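Local coordinates for Abbfa_003403 (Acinetobacter baumannii, PDB 4ZXH), which probably builds a peptide as a nonribosomal peptide synthetase whose condensation, adenylation, carrier and thioesterase domains activate and couple the building blocks and release the product, at residues A[558-563]-A[667-672]; A[792-797]-A[810-815]; A[882-887]-A[896-901]; A[970-975]-A[996-1001]; A[1291-1296]-A[1307-1312]. One frame throughout, in Å; residues are numbered along the deposited sequence.

Contact 1: residues A[558-563]-A[667-672]; sequences YVPLDP and TTYAFD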
# COMPACT_ATOMS: atom_id res chain seq x y z
N TYR A 558 -11.37 -6.28 -47.84
CA TYR A 558 -12.42 -5.38 -47.37
C TYR A 558 -11.88 -4.41 -46.34
O TYR A 558 -10.90 -4.68 -45.64
CB TYR A 558 -13.61 -6.15 -46.81
CG TYR A 558 -13.34 -6.96 -45.57
CD1 TYR A 558 -12.87 -8.25 -45.66
CD2 TYR A 558 -13.56 -6.42 -44.31
CE1 TYR A 558 -12.62 -9.00 -44.53
CE2 TYR A 558 -13.32 -7.15 -43.17
CZ TYR A 558 -12.85 -8.44 -43.28
OH TYR A 558 -12.61 -9.16 -42.13
N VAL A 559 -12.52 -3.25 -46.29
CA VAL A 559 -12.24 -2.24 -45.28
C VAL A 559 -13.49 -2.02 -44.43
O VAL A 559 -14.49 -1.50 -44.93
CB VAL A 559 -11.83 -0.94 -45.94
CG1 VAL A 559 -11.44 0.09 -44.89
CG2 VAL A 559 -10.70 -1.20 -46.91
N PRO A 560 -13.46 -2.44 -43.16
CA PRO A 560 -14.65 -2.35 -42.31
C PRO A 560 -15.11 -0.92 -42.04
O PRO A 560 -14.37 -0.13 -41.45
CB PRO A 560 -14.19 -3.01 -41.00
CG PRO A 560 -13.08 -3.90 -41.40
CD PRO A 560 -12.36 -3.17 -42.49
N LEU A 561 -16.32 -0.59 -42.48
CA LEU A 561 -16.95 0.67 -42.12
C LEU A 561 -18.22 0.39 -41.31
O LEU A 561 -19.31 0.33 -41.86
CB LEU A 561 -17.26 1.49 -43.36
CG LEU A 561 -16.03 1.78 -44.22
CD1 LEU A 561 -16.43 2.01 -45.65
CD2 LEU A 561 -15.29 2.97 -43.67
N ASP A 562 -18.05 0.18 -40.01
CA ASP A 562 -19.18 -0.12 -39.14
C ASP A 562 -20.08 1.11 -39.11
O ASP A 562 -19.63 2.19 -38.72
CB ASP A 562 -18.68 -0.49 -37.74
CG ASP A 562 -19.79 -1.02 -36.84
OD1 ASP A 562 -20.98 -0.67 -37.04
OD2 ASP A 562 -19.46 -1.79 -35.92
N PRO A 563 -21.34 0.95 -39.53
CA PRO A 563 -22.28 2.07 -39.70
C PRO A 563 -22.75 2.71 -38.39
O PRO A 563 -23.38 3.77 -38.43
CB PRO A 563 -23.47 1.44 -40.43
CG PRO A 563 -23.41 -0.01 -40.08
CD PRO A 563 -21.93 -0.33 -39.97
N THR A 667 -18.88 -9.46 -31.72
CA THR A 667 -17.91 -8.39 -31.92
C THR A 667 -18.07 -7.74 -33.28
O THR A 667 -18.16 -8.44 -34.30
CB THR A 667 -16.48 -8.94 -31.79
OG1 THR A 667 -16.38 -9.68 -30.57
CG2 THR A 667 -15.46 -7.82 -31.79
N THR A 668 -18.08 -6.41 -33.30
CA THR A 668 -18.04 -5.65 -34.54
C THR A 668 -16.97 -6.16 -35.51
O THR A 668 -15.86 -6.52 -35.11
CB THR A 668 -17.80 -4.15 -34.30
OG1 THR A 668 -17.53 -3.52 -35.56
CG2 THR A 668 -16.62 -3.94 -33.40
N TYR A 669 -17.30 -6.19 -36.80
CA TYR A 669 -16.34 -6.68 -37.78
C TYR A 669 -15.30 -5.62 -38.08
O TYR A 669 -14.37 -5.84 -38.85
CB TYR A 669 -17.05 -7.11 -39.07
CG TYR A 669 -17.77 -5.99 -39.77
CD1 TYR A 669 -17.16 -5.28 -40.80
CD2 TYR A 669 -19.08 -5.64 -39.42
CE1 TYR A 669 -17.83 -4.24 -41.45
CE2 TYR A 669 -19.74 -4.61 -40.06
CZ TYR A 669 -19.11 -3.92 -41.08
OH TYR A 669 -19.78 -2.90 -41.71
N ALA A 670 -15.46 -4.46 -37.45
CA ALA A 670 -14.44 -3.42 -37.52
C ALA A 670 -13.41 -3.60 -36.42
O ALA A 670 -12.59 -2.72 -36.19
CB ALA A 670 -15.07 -2.07 -37.42
N PHE A 671 -13.48 -4.75 -35.75
CA PHE A 671 -12.48 -5.19 -34.77
C PHE A 671 -11.99 -6.55 -35.25
O PHE A 671 -12.79 -7.44 -35.52
CB PHE A 671 -13.10 -5.27 -33.38
CG PHE A 671 -12.10 -5.44 -32.28
CD1 PHE A 671 -10.75 -5.21 -32.50
CD2 PHE A 671 -12.52 -5.85 -31.01
CE1 PHE A 671 -9.82 -5.37 -31.48
CE2 PHE A 671 -11.60 -6.02 -29.97
CZ PHE A 671 -10.25 -5.78 -30.21
N ASP A 672 -10.68 -6.72 -35.38
CA ASP A 672 -10.17 -7.89 -36.11
C ASP A 672 -10.55 -9.21 -35.45
O ASP A 672 -10.60 -10.23 -36.13
CB ASP A 672 -8.64 -7.80 -36.32
CG ASP A 672 -7.83 -7.80 -35.01
OD1 ASP A 672 -8.42 -7.73 -33.92
OD2 ASP A 672 -6.59 -7.87 -35.09
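Asp562 and Thr668 meet side chain to side chain where an ST turn, set in the type I beta turn from Thr668 to Phe671, faces the end of strand 557-560 in the adenylation domain. The turn ends on the first residue of the sequence Phe671-Asp672-Ile673-Ser674, which fits the A4 core motif of this family. The two polar side chains cross obliquely, and Thr668 OG1 donates to Asp562 OD2 over 2.6 Å, on the anti side of that oxygen and 20° out of the carboxylate plane. The same hydroxyl accepts from Ala670 N at 3.0 Å, which fixes its rotation; the other carboxylate oxygen, OD1, takes the N-H of Asn564. The Tyr669 ring lies along the chain from Pro560 to Asp562. Its CG sits between backbone N and carbonyl carbon (chi1 62°), which swings the ring obliquely past the proline, with Tyr669 CD1 3.7 Å from Pro560 CB. The phenol oxygen bonds to the backbone of Leu536 and Leu538, tying the loop to the neighbouring strand 533-537. Pro560 CB also faces the methyl Ala670 CB at 3.8 Å, and that methyl lies 4.0 Å from Asp562 CB.

Contact 2: residues A[792-797]-A[810-815]; sequences TQLYVL and GELWIG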
# COMPACT_ATOMS: atom_id res chain seq x y z
N THR A 792 4.88 -18.18 -34.06
CA THR A 792 4.93 -16.89 -33.42
C THR A 792 6.08 -16.92 -32.41
O THR A 792 6.30 -17.94 -31.74
CB THR A 792 3.59 -16.56 -32.71
OG1 THR A 792 2.50 -16.67 -33.63
CG2 THR A 792 3.63 -15.15 -32.13
N GLN A 793 6.85 -15.85 -32.33
CA GLN A 793 7.88 -15.79 -31.31
C GLN A 793 7.72 -14.52 -30.50
O GLN A 793 7.43 -13.45 -31.04
CB GLN A 793 9.28 -15.88 -31.91
CG GLN A 793 9.48 -17.08 -32.83
CD GLN A 793 9.10 -16.78 -34.27
OE1 GLN A 793 9.55 -15.78 -34.84
NE2 GLN A 793 8.25 -17.63 -34.85
N LEU A 794 7.89 -14.66 -29.19
CA LEU A 794 7.79 -13.52 -28.29
C LEU A 794 9.17 -13.19 -27.75
O LEU A 794 9.91 -14.08 -27.35
CB LEU A 794 6.81 -13.81 -27.16
CG LEU A 794 5.46 -14.34 -27.62
CD1 LEU A 794 4.50 -14.46 -26.46
CD2 LEU A 794 4.89 -13.44 -28.69
N TYR A 795 9.52 -11.91 -27.76
CA TYR A 795 10.81 -11.43 -27.28
C TYR A 795 10.59 -10.23 -26.35
O TYR A 795 9.73 -9.39 -26.62
CB TYR A 795 11.72 -11.02 -28.44
CG TYR A 795 11.94 -12.07 -29.52
CD1 TYR A 795 12.88 -13.09 -29.36
CD2 TYR A 795 11.24 -12.02 -30.71
CE1 TYR A 795 13.08 -14.05 -30.37
CE2 TYR A 795 11.44 -12.96 -31.72
CZ TYR A 795 12.35 -13.97 -31.54
OH TYR A 795 12.53 -14.90 -32.55
N VAL A 796 11.35 -10.15 -25.26
CA VAL A 796 11.26 -8.99 -24.37
C VAL A 796 12.56 -8.19 -24.42
O VAL A 796 13.60 -8.66 -23.97
CB VAL A 796 10.94 -9.39 -22.92
CG1 VAL A 796 10.73 -8.15 -22.06
CG2 VAL A 796 9.70 -10.28 -22.87
N LEU A 797 12.49 -6.97 -24.96
CA LEU A 797 13.69 -6.18 -25.22
C LEU A 797 13.78 -4.89 -24.40
O LEU A 797 12.77 -4.34 -23.94
CB LEU A 797 13.76 -5.84 -26.70
CG LEU A 797 13.66 -7.04 -27.63
CD1 LEU A 797 13.88 -6.61 -29.06
CD2 LEU A 797 14.65 -8.13 -27.25
N GLY A 810 10.48 -4.87 -20.08
CA GLY A 810 10.93 -4.40 -21.38
C GLY A 810 9.79 -4.32 -22.37
O GLY A 810 8.63 -4.44 -21.98
N GLU A 811 10.12 -4.10 -23.64
CA GLU A 811 9.11 -4.01 -24.68
C GLU A 811 8.90 -5.39 -25.29
O GLU A 811 9.86 -6.08 -25.60
CB GLU A 811 9.52 -2.98 -25.75
CG GLU A 811 8.45 -2.60 -26.79
CD GLU A 811 8.82 -1.35 -27.60
OE1 GLU A 811 9.99 -0.93 -27.55
OE2 GLU A 811 7.93 -0.78 -28.28
N LEU A 812 7.65 -5.81 -25.44
CA LEU A 812 7.38 -7.04 -26.16
C LEU A 812 7.54 -6.83 -27.66
O LEU A 812 6.90 -5.94 -28.23
CB LEU A 812 5.97 -7.55 -25.84
CG LEU A 812 5.49 -8.77 -26.63
CD1 LEU A 812 6.35 -9.99 -26.36
CD2 LEU A 812 4.03 -9.06 -26.31
N TRP A 813 8.39 -7.62 -28.31
CA TRP A 813 8.46 -7.67 -29.77
C TRP A 813 7.94 -9.02 -30.24
O TRP A 813 8.19 -10.03 -29.57
CB TRP A 813 9.88 -7.46 -30.29
CG TRP A 813 10.44 -6.07 -30.12
CD1 TRP A 813 10.66 -5.40 -28.94
CD2 TRP A 813 10.87 -5.19 -31.17
NE1 TRP A 813 11.20 -4.17 -29.20
CE2 TRP A 813 11.34 -4.01 -30.55
CE3 TRP A 813 10.90 -5.28 -32.56
CZ2 TRP A 813 11.83 -2.93 -31.28
CZ3 TRP A 813 11.38 -4.21 -33.29
CH2 TRP A 813 11.85 -3.05 -32.64
N ILE A 814 7.24 -9.05 -31.38
CA ILE A 814 6.63 -10.28 -31.89
C ILE A 814 7.11 -10.64 -33.28
O ILE A 814 7.10 -9.81 -34.19
CB ILE A 814 5.09 -10.16 -31.95
CG1 ILE A 814 4.49 -9.93 -30.57
CG2 ILE A 814 4.47 -11.41 -32.61
CD1 ILE A 814 3.00 -9.95 -30.57
N GLY A 815 7.52 -11.90 -33.47
CA GLY A 815 7.98 -12.33 -34.77
C GLY A 815 7.21 -13.52 -35.29
O GLY A 815 6.45 -14.14 -34.55
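The indole of Trp813 carries Leu797 CD1 over one face: the methyl stands 3.5 Å from the centroid of the five-membered ring and 14° off its normal, a CH-pi contact displaced toward the rim. At the edge of the indole, in its plane, lies the carbonyl oxygen of Glu811. Leu797 and Trp813 cross at about a right angle, and the CD1 branch makes the closest approach, Leu797 CD1 3.4 Å from Trp813 CD1. The Tyr795 ring is met obliquely by Trp813 O and Gly815 N; Leu846 touches both aromatic side chains. These groups share one side of a beta hairpin, strands 792-797 and 809-816, in a curled antiparallel sheet consistent with the small beta-barrel part of adenylation domains. Gln793-Gly815, Tyr795-Trp813 and Leu797-Glu811 are its hydrogen-bonded pairs, each with two N-H...O bonds; Leu797 N to Glu811 O is nearly straight (2.8 Å, 174°). On the opposite side stand the non-hydrogen-bonded pairs Leu794-Ile814 and Val796-Leu812; Leu794 lies side by side with Ile814 (Leu794 CD2 to Ile814 CG1 4.0 Å) and touches Leu812 diagonally, Leu794 CB 3.9 Å from Leu812 CD1. The Glu811 carboxylate turns away from the partner strand to a salt bridge with Arg848.

Contact 3: residues A[882-887]-A[896-901]; sequences EIENVL and AVVLVK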
# COMPACT_ATOMS: atom_id res chain seq x y z
N GLU A 882 -3.39 -3.28 -8.95
CA GLU A 882 -3.51 -3.78 -7.59
C GLU A 882 -4.45 -2.87 -6.81
O GLU A 882 -5.29 -3.34 -6.03
CB GLU A 882 -2.16 -3.87 -6.91
CG GLU A 882 -1.22 -4.83 -7.60
CD GLU A 882 0.14 -4.88 -6.95
OE1 GLU A 882 0.32 -4.19 -5.92
OE2 GLU A 882 1.02 -5.60 -7.46
N ILE A 883 -4.33 -1.56 -7.05
CA ILE A 883 -5.29 -0.64 -6.46
C ILE A 883 -6.71 -0.94 -6.96
O ILE A 883 -7.67 -0.93 -6.18
CB ILE A 883 -4.94 0.82 -6.77
CG1 ILE A 883 -3.44 1.06 -6.55
CG2 ILE A 883 -5.78 1.79 -5.94
CD1 ILE A 883 -3.00 2.48 -6.87
N GLU A 884 -6.84 -1.22 -8.26
CA GLU A 884 -8.16 -1.50 -8.84
C GLU A 884 -8.81 -2.74 -8.23
O GLU A 884 -10.01 -2.75 -7.96
CB GLU A 884 -8.06 -1.63 -10.36
CG GLU A 884 -7.71 -0.31 -11.04
CD GLU A 884 -7.31 -0.44 -12.51
OE1 GLU A 884 -7.22 -1.58 -13.03
OE2 GLU A 884 -7.07 0.62 -13.13
N ASN A 885 -8.00 -3.77 -7.98
CA ASN A 885 -8.48 -4.99 -7.35
C ASN A 885 -8.99 -4.77 -5.93
O ASN A 885 -10.03 -5.33 -5.55
CB ASN A 885 -7.40 -6.07 -7.36
CG ASN A 885 -7.27 -6.76 -8.72
OD1 ASN A 885 -8.25 -6.90 -9.46
ND2 ASN A 885 -6.05 -7.18 -9.05
N VAL A 886 -8.28 -3.95 -5.15
CA VAL A 886 -8.72 -3.70 -3.78
C VAL A 886 -10.05 -2.93 -3.78
O VAL A 886 -10.96 -3.26 -3.02
CB VAL A 886 -7.66 -2.93 -2.94
CG1 VAL A 886 -8.25 -2.51 -1.62
CG2 VAL A 886 -6.44 -3.79 -2.69
N LEU A 887 -10.17 -1.94 -4.65
CA LEU A 887 -11.42 -1.20 -4.78
C LEU A 887 -12.60 -2.10 -5.17
O LEU A 887 -13.67 -2.02 -4.59
CB LEU A 887 -11.26 -0.08 -5.80
CG LEU A 887 -10.54 1.18 -5.31
CD1 LEU A 887 -10.12 2.05 -6.50
CD2 LEU A 887 -11.43 1.96 -4.39
N ALA A 896 -13.70 -0.17 -11.24
CA ALA A 896 -12.79 0.87 -10.77
C ALA A 896 -11.67 1.04 -11.79
O ALA A 896 -11.22 0.08 -12.41
CB ALA A 896 -12.22 0.52 -9.38
N VAL A 897 -11.24 2.27 -11.97
CA VAL A 897 -10.10 2.56 -12.82
C VAL A 897 -9.25 3.58 -12.08
O VAL A 897 -9.77 4.56 -11.54
CB VAL A 897 -10.54 3.10 -14.21
CG1 VAL A 897 -9.40 3.84 -14.89
CG2 VAL A 897 -11.05 1.98 -15.08
N VAL A 898 -7.94 3.34 -12.04
CA VAL A 898 -7.04 4.24 -11.35
C VAL A 898 -6.03 4.78 -12.34
O VAL A 898 -5.42 4.01 -13.09
CB VAL A 898 -6.31 3.53 -10.18
CG1 VAL A 898 -5.36 4.48 -9.49
CG2 VAL A 898 -7.31 2.97 -9.19
N LEU A 899 -5.86 6.10 -12.38
CA LEU A 899 -4.89 6.70 -13.29
C LEU A 899 -3.91 7.59 -12.54
O LEU A 899 -4.20 8.05 -11.43
CB LEU A 899 -5.57 7.54 -14.39
CG LEU A 899 -6.71 6.91 -15.20
CD1 LEU A 899 -7.31 7.92 -16.18
CD2 LEU A 899 -6.25 5.64 -15.91
N VAL A 900 -2.76 7.82 -13.15
CA VAL A 900 -1.86 8.84 -12.65
C VAL A 900 -2.12 10.13 -13.43
O VAL A 900 -2.24 10.09 -14.65
CB VAL A 900 -0.38 8.41 -12.79
CG1 VAL A 900 0.55 9.53 -12.35
CG2 VAL A 900 -0.11 7.14 -11.99
N LYS A 901 -2.25 11.25 -12.72
CA LYS A 901 -2.42 12.56 -13.37
C LYS A 901 -1.39 13.56 -12.85
O LYS A 901 -0.89 13.41 -11.73
CB LYS A 901 -3.82 13.11 -13.16
CG LYS A 901 -4.94 12.29 -13.78
CD LYS A 901 -4.98 12.38 -15.30
CE LYS A 901 -6.15 11.56 -15.83
NZ LYS A 901 -6.32 11.65 -17.30
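Ile883 and Leu887, one helical turn apart, press on Ala896 and Val898 and form the close-packed part of this contact. Val898 CG2 is the shared point of contact: it lies 3.8 Å from Ile883 CG2 and 4.0 Å from Leu887 CD1, both of these side chains crossing the valine at about a right angle. Farther back along the strand, Leu887 CB meets the methyl Ala896 CB at 3.8 Å. Leu910 and Ala912 of the adjoining strand 907-916 continue this apolar bed beneath the helix. The flank held by Glu884 is the more open one, this residue being partly exposed. Its side chain runs extended beyond CG, sliding past Val898 in the opposite direction, with Glu884 CG 3.8 Å from Val898 CG2. The carboxylate thus reaches the strand backbone, where Glu884 OE2 accepts the N-H of Val898 with its anti lone pair (3.1 Å, 167°). This group, probably charged, is bound to an outermost strand of its sheet. The short segments run roughly antiparallel, 148° between directions and 7.6 Å apart at closest approach. A helix laid on strand 893-903 in a three-stranded mixed sheet belongs to the small alpha/beta C-terminal subdomain of ANL adenylation enzymes.

Contact 4: residues A[970-975]-A[996-1001]; sequences DYVAPR and GIHDDF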
# COMPACT_ATOMS: atom_id res chain seq x y z
N ASP A 970 -8.92 20.76 5.18
CA ASP A 970 -9.66 21.76 5.91
C ASP A 970 -9.50 21.59 7.41
O ASP A 970 -9.66 20.48 7.93
CB ASP A 970 -11.13 21.63 5.55
CG ASP A 970 -11.32 21.07 4.15
OD1 ASP A 970 -10.98 21.77 3.18
OD2 ASP A 970 -11.79 19.92 4.01
N TYR A 971 -9.22 22.69 8.10
CA TYR A 971 -9.28 22.65 9.55
C TYR A 971 -10.69 22.32 10.03
O TYR A 971 -11.65 23.02 9.71
CB TYR A 971 -8.83 23.97 10.16
CG TYR A 971 -9.12 24.04 11.64
CD1 TYR A 971 -8.29 23.41 12.57
CD2 TYR A 971 -10.24 24.71 12.12
CE1 TYR A 971 -8.55 23.46 13.92
CE2 TYR A 971 -10.50 24.78 13.46
CZ TYR A 971 -9.65 24.16 14.36
OH TYR A 971 -9.93 24.20 15.71
N VAL A 972 -10.81 21.26 10.81
CA VAL A 972 -12.07 20.93 11.44
C VAL A 972 -11.85 20.74 12.93
O VAL A 972 -11.01 19.94 13.33
CB VAL A 972 -12.68 19.68 10.83
CG1 VAL A 972 -13.85 19.17 11.69
CG2 VAL A 972 -13.10 19.98 9.41
N ALA A 973 -12.58 21.50 13.74
CA ALA A 973 -12.46 21.45 15.20
C ALA A 973 -13.02 20.13 15.73
O ALA A 973 -13.92 19.57 15.12
CB ALA A 973 -13.17 22.63 15.82
N PRO A 974 -12.49 19.62 16.85
CA PRO A 974 -12.97 18.39 17.50
C PRO A 974 -14.44 18.49 17.86
O PRO A 974 -14.89 19.58 18.15
CB PRO A 974 -12.10 18.29 18.75
CG PRO A 974 -11.64 19.69 18.99
CD PRO A 974 -11.40 20.24 17.62
N ARG A 975 -15.19 17.39 17.84
CA ARG A 975 -16.65 17.49 17.92
C ARG A 975 -17.28 16.85 19.17
O ARG A 975 -18.42 17.15 19.52
CB ARG A 975 -17.27 16.90 16.65
CG ARG A 975 -16.80 17.60 15.35
CD ARG A 975 -16.99 16.75 14.09
NE ARG A 975 -16.17 15.54 14.12
CZ ARG A 975 -16.24 14.57 13.22
NH1 ARG A 975 -17.10 14.67 12.21
NH2 ARG A 975 -15.45 13.50 13.32
N GLY A 996 -6.38 20.16 13.95
CA GLY A 996 -7.68 19.78 13.45
C GLY A 996 -7.78 18.28 13.38
O GLY A 996 -6.77 17.60 13.29
N ILE A 997 -9.00 17.76 13.38
CA ILE A 997 -9.19 16.32 13.46
C ILE A 997 -8.72 15.56 12.20
O ILE A 997 -8.72 14.34 12.20
CB ILE A 997 -10.66 15.99 13.74
CG1 ILE A 997 -11.54 16.36 12.54
CG2 ILE A 997 -11.14 16.70 15.01
CD1 ILE A 997 -12.99 15.98 12.74
N HIS A 998 -8.30 16.27 11.16
CA HIS A 998 -7.77 15.61 9.96
C HIS A 998 -6.26 15.81 9.79
O HIS A 998 -5.69 15.39 8.79
CB HIS A 998 -8.50 16.11 8.71
CG HIS A 998 -9.94 15.72 8.70
ND1 HIS A 998 -10.96 16.60 8.38
CD2 HIS A 998 -10.55 14.56 9.03
CE1 HIS A 998 -12.12 15.99 8.49
NE2 HIS A 998 -11.90 14.74 8.87
N ASP A 999 -5.62 16.43 10.77
CA ASP A 999 -4.17 16.60 10.74
C ASP A 999 -3.52 15.30 11.14
O ASP A 999 -3.89 14.69 12.14
CB ASP A 999 -3.72 17.73 11.66
CG ASP A 999 -4.14 19.10 11.14
OD1 ASP A 999 -4.47 19.20 9.94
OD2 ASP A 999 -4.13 20.07 11.93
N ASP A 1000 -2.53 14.90 10.35
CA ASP A 1000 -1.83 13.64 10.58
C ASP A 1000 -0.68 13.83 11.57
O ASP A 1000 0.13 14.77 11.47
CB ASP A 1000 -1.35 13.08 9.24
CG ASP A 1000 -0.67 11.73 9.38
OD1 ASP A 1000 0.43 11.66 9.99
OD2 ASP A 1000 -1.24 10.74 8.87
N PHE A 1001 -0.61 12.92 12.53
CA PHE A 1001 0.34 13.02 13.61
C PHE A 1001 1.77 13.14 13.10
O PHE A 1001 2.54 13.95 13.58
CB PHE A 1001 0.19 11.81 14.52
CG PHE A 1001 1.17 11.75 15.63
CD1 PHE A 1001 0.98 12.50 16.78
CD2 PHE A 1001 2.27 10.90 15.54
CE1 PHE A 1001 1.90 12.44 17.84
CE2 PHE A 1001 3.19 10.82 16.59
CZ PHE A 1001 3.00 11.59 17.73
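Gly996 brings its CA to the Tyr971 ring, 3.8 Å from Tyr971 CD1 in an oblique approach. Its N-H goes to its own segment, bonding Asp999 OD2 at 3.0 Å from well above the carboxylate plane. Ile997 is the most engaged residue. Its N-H donates to Val972 O at 3.0 Å, nearly along the C=O axis, and its side chain splits between three partners. Ile997 CD1 lies over one face of the Arg975 guanidinium, 3.5 Å from Arg975 NE, and equally close to Val972 CG1; the other branch, Ile997 CG2, reaches Pro974 CA at 3.5 Å. CG1 stands between backbone N and carbonyl carbon (chi1 68°), which sends this longer arm toward the valine. The guanidinium itself is held by a salt bridge to Glu979 and a hydrogen bond to Asn1225. The pairing of Val972 with Ile997 joins the approach to helix 977-990 with the loop that follows it in the four-helix bundle of the peptidyl carrier domain. His998 comes next, its ring covered on one face by Ile997 CG1 and its ND1 4.1 Å from Val972 CG2. Asp999 closes the type I turn, its N-H bonding Gly996 O.

Contact 5: residues A[1291-1296]-A[1307-1312]; sequences VDLPGD and VAVAQT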
# COMPACT_ATOMS: atom_id res chain seq x y z
N VAL A 1291 -14.31 44.13 32.97
CA VAL A 1291 -13.57 44.52 31.78
C VAL A 1291 -14.43 44.21 30.56
O VAL A 1291 -14.83 43.06 30.37
CB VAL A 1291 -12.19 43.77 31.66
CG1 VAL A 1291 -11.52 44.04 30.33
CG2 VAL A 1291 -11.25 44.15 32.78
N ASP A 1292 -14.74 45.22 29.77
CA ASP A 1292 -15.61 45.05 28.61
C ASP A 1292 -14.79 44.82 27.32
O ASP A 1292 -14.02 45.68 26.90
CB ASP A 1292 -16.55 46.26 28.44
CG ASP A 1292 -17.50 46.44 29.63
OD1 ASP A 1292 -17.63 45.50 30.45
OD2 ASP A 1292 -18.14 47.52 29.74
N LEU A 1293 -14.98 43.66 26.70
CA LEU A 1293 -14.18 43.22 25.57
C LEU A 1293 -15.04 42.91 24.35
O LEU A 1293 -16.15 42.44 24.50
CB LEU A 1293 -13.38 41.97 25.97
CG LEU A 1293 -12.28 42.17 26.99
CD1 LEU A 1293 -11.42 40.93 27.06
CD2 LEU A 1293 -11.45 43.35 26.56
N PRO A 1294 -14.52 43.16 23.15
CA PRO A 1294 -15.23 42.81 21.90
C PRO A 1294 -15.77 41.38 21.86
O PRO A 1294 -15.12 40.47 22.38
CB PRO A 1294 -14.16 43.00 20.83
CG PRO A 1294 -13.29 44.07 21.39
CD PRO A 1294 -13.23 43.80 22.88
N GLY A 1295 -16.94 41.21 21.26
CA GLY A 1295 -17.55 39.90 21.06
C GLY A 1295 -18.91 39.83 21.73
O GLY A 1295 -19.25 40.73 22.51
N ASP A 1296 -19.69 38.80 21.41
CA ASP A 1296 -20.96 38.58 22.11
C ASP A 1296 -20.80 37.39 23.03
O ASP A 1296 -19.68 36.94 23.26
CB ASP A 1296 -22.13 38.36 21.13
CG ASP A 1296 -21.92 37.21 20.16
OD1 ASP A 1296 -21.41 36.13 20.54
OD2 ASP A 1296 -22.29 37.38 18.98
N VAL A 1307 -8.18 36.19 22.37
CA VAL A 1307 -6.82 36.59 22.71
C VAL A 1307 -6.81 37.71 23.74
O VAL A 1307 -6.05 37.66 24.70
CB VAL A 1307 -6.02 37.05 21.47
CG1 VAL A 1307 -4.57 37.33 21.87
CG2 VAL A 1307 -6.10 36.01 20.36
N ALA A 1308 -7.65 38.72 23.53
CA ALA A 1308 -7.72 39.84 24.45
C ALA A 1308 -8.22 39.37 25.82
O ALA A 1308 -7.89 39.94 26.86
CB ALA A 1308 -8.62 40.93 23.89
N VAL A 1309 -9.00 38.30 25.82
CA VAL A 1309 -9.46 37.71 27.08
C VAL A 1309 -8.31 37.09 27.85
O VAL A 1309 -8.15 37.34 29.05
CB VAL A 1309 -10.54 36.65 26.83
CG1 VAL A 1309 -10.91 35.97 28.13
CG2 VAL A 1309 -11.75 37.29 26.17
N ALA A 1310 -7.51 36.27 27.17
CA ALA A 1310 -6.33 35.66 27.77
C ALA A 1310 -5.41 36.70 28.35
O ALA A 1310 -4.94 36.57 29.49
CB ALA A 1310 -5.56 34.80 26.75
N GLN A 1311 -5.14 37.75 27.56
CA GLN A 1311 -4.26 38.82 28.02
C GLN A 1311 -4.81 39.47 29.28
O GLN A 1311 -4.06 39.79 30.18
CB GLN A 1311 -4.09 39.87 26.92
CG GLN A 1311 -3.15 39.45 25.80
CD GLN A 1311 -1.70 39.60 26.19
OE1 GLN A 1311 -1.02 38.61 26.44
NE2 GLN A 1311 -1.22 40.83 26.26
N THR A 1312 -6.13 39.64 29.34
CA THR A 1312 -6.75 40.27 30.50
C THR A 1312 -6.56 39.41 31.74
O THR A 1312 -6.21 39.91 32.80
CB THR A 1312 -8.24 40.50 30.28
OG1 THR A 1312 -8.41 41.49 29.26
CG2 THR A 1312 -8.88 40.99 31.55
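Strand 1291-1293 and helix 1307-1312 run nearly antiparallel, 161° between their directions, with axes 9.8 Å apart at closest approach. No hydrogen bond spans them; the contact is mainly apolar, made by strand side chains against side chains and one carbonyl of the helix, and the backbones come nearest between Leu1293 and Ala1308, whose CA atoms are 7.4 Å apart. Leu1293 carries most of it through one methyl. CG is anti to the carbonyl carbon (chi1 -69°), and the end of the chain settles against a full helical turn: Leu1293 CD1 is 3.8 Å from Val1309 CG2, 3.7 Å from Ala1308 O and 3.8 Å from Thr1312 OG1. The strand is the last of the central sheet of the thioesterase, an alpha/beta-hydrolase fold, and pairs in parallel with strand 1262-1267; the helix covers one face. The loop that follows the strand, through Gly1295 (phi 121°), whose N donates to Asp1269 OD2, leads to a histidine that would belong to a Cys-His-Asp triad, as the geometry suggests. Thr1312 turns its hydroxyl back into its own helix, where Thr1312 OG1 donates to Ala1308 O at 2.9 Å. That carbonyl also takes the Thr1312 N-H, the two donors arriving from opposite faces of its plane. The methyl Thr1312 CG2 meets Val1291 CG2 tip to tip at 4.1 Å.

The five contacts follow one another along the chain, each closing before the next opens, and none touches another. Contacts 1 and 2 belong to the large part of the adenylation domain, with centres about 27 Å apart and nearest atoms about 11 Å. Contact 3, in the C-terminal subdomain, lies about 31 Å from contact 1 and 27 Å from contact 2, centre to centre. The centre of contact 4, in the carrier domain, is about 27 Å from that of contact 3; helix 1008-1022 follows, near whose start the phosphopantetheine arm is attached, its pocket also drawing on the condensation domain. Contact 5 in the thioesterase is about 26 Å from contact 4 but 79 Å from contact 1, centre to centre.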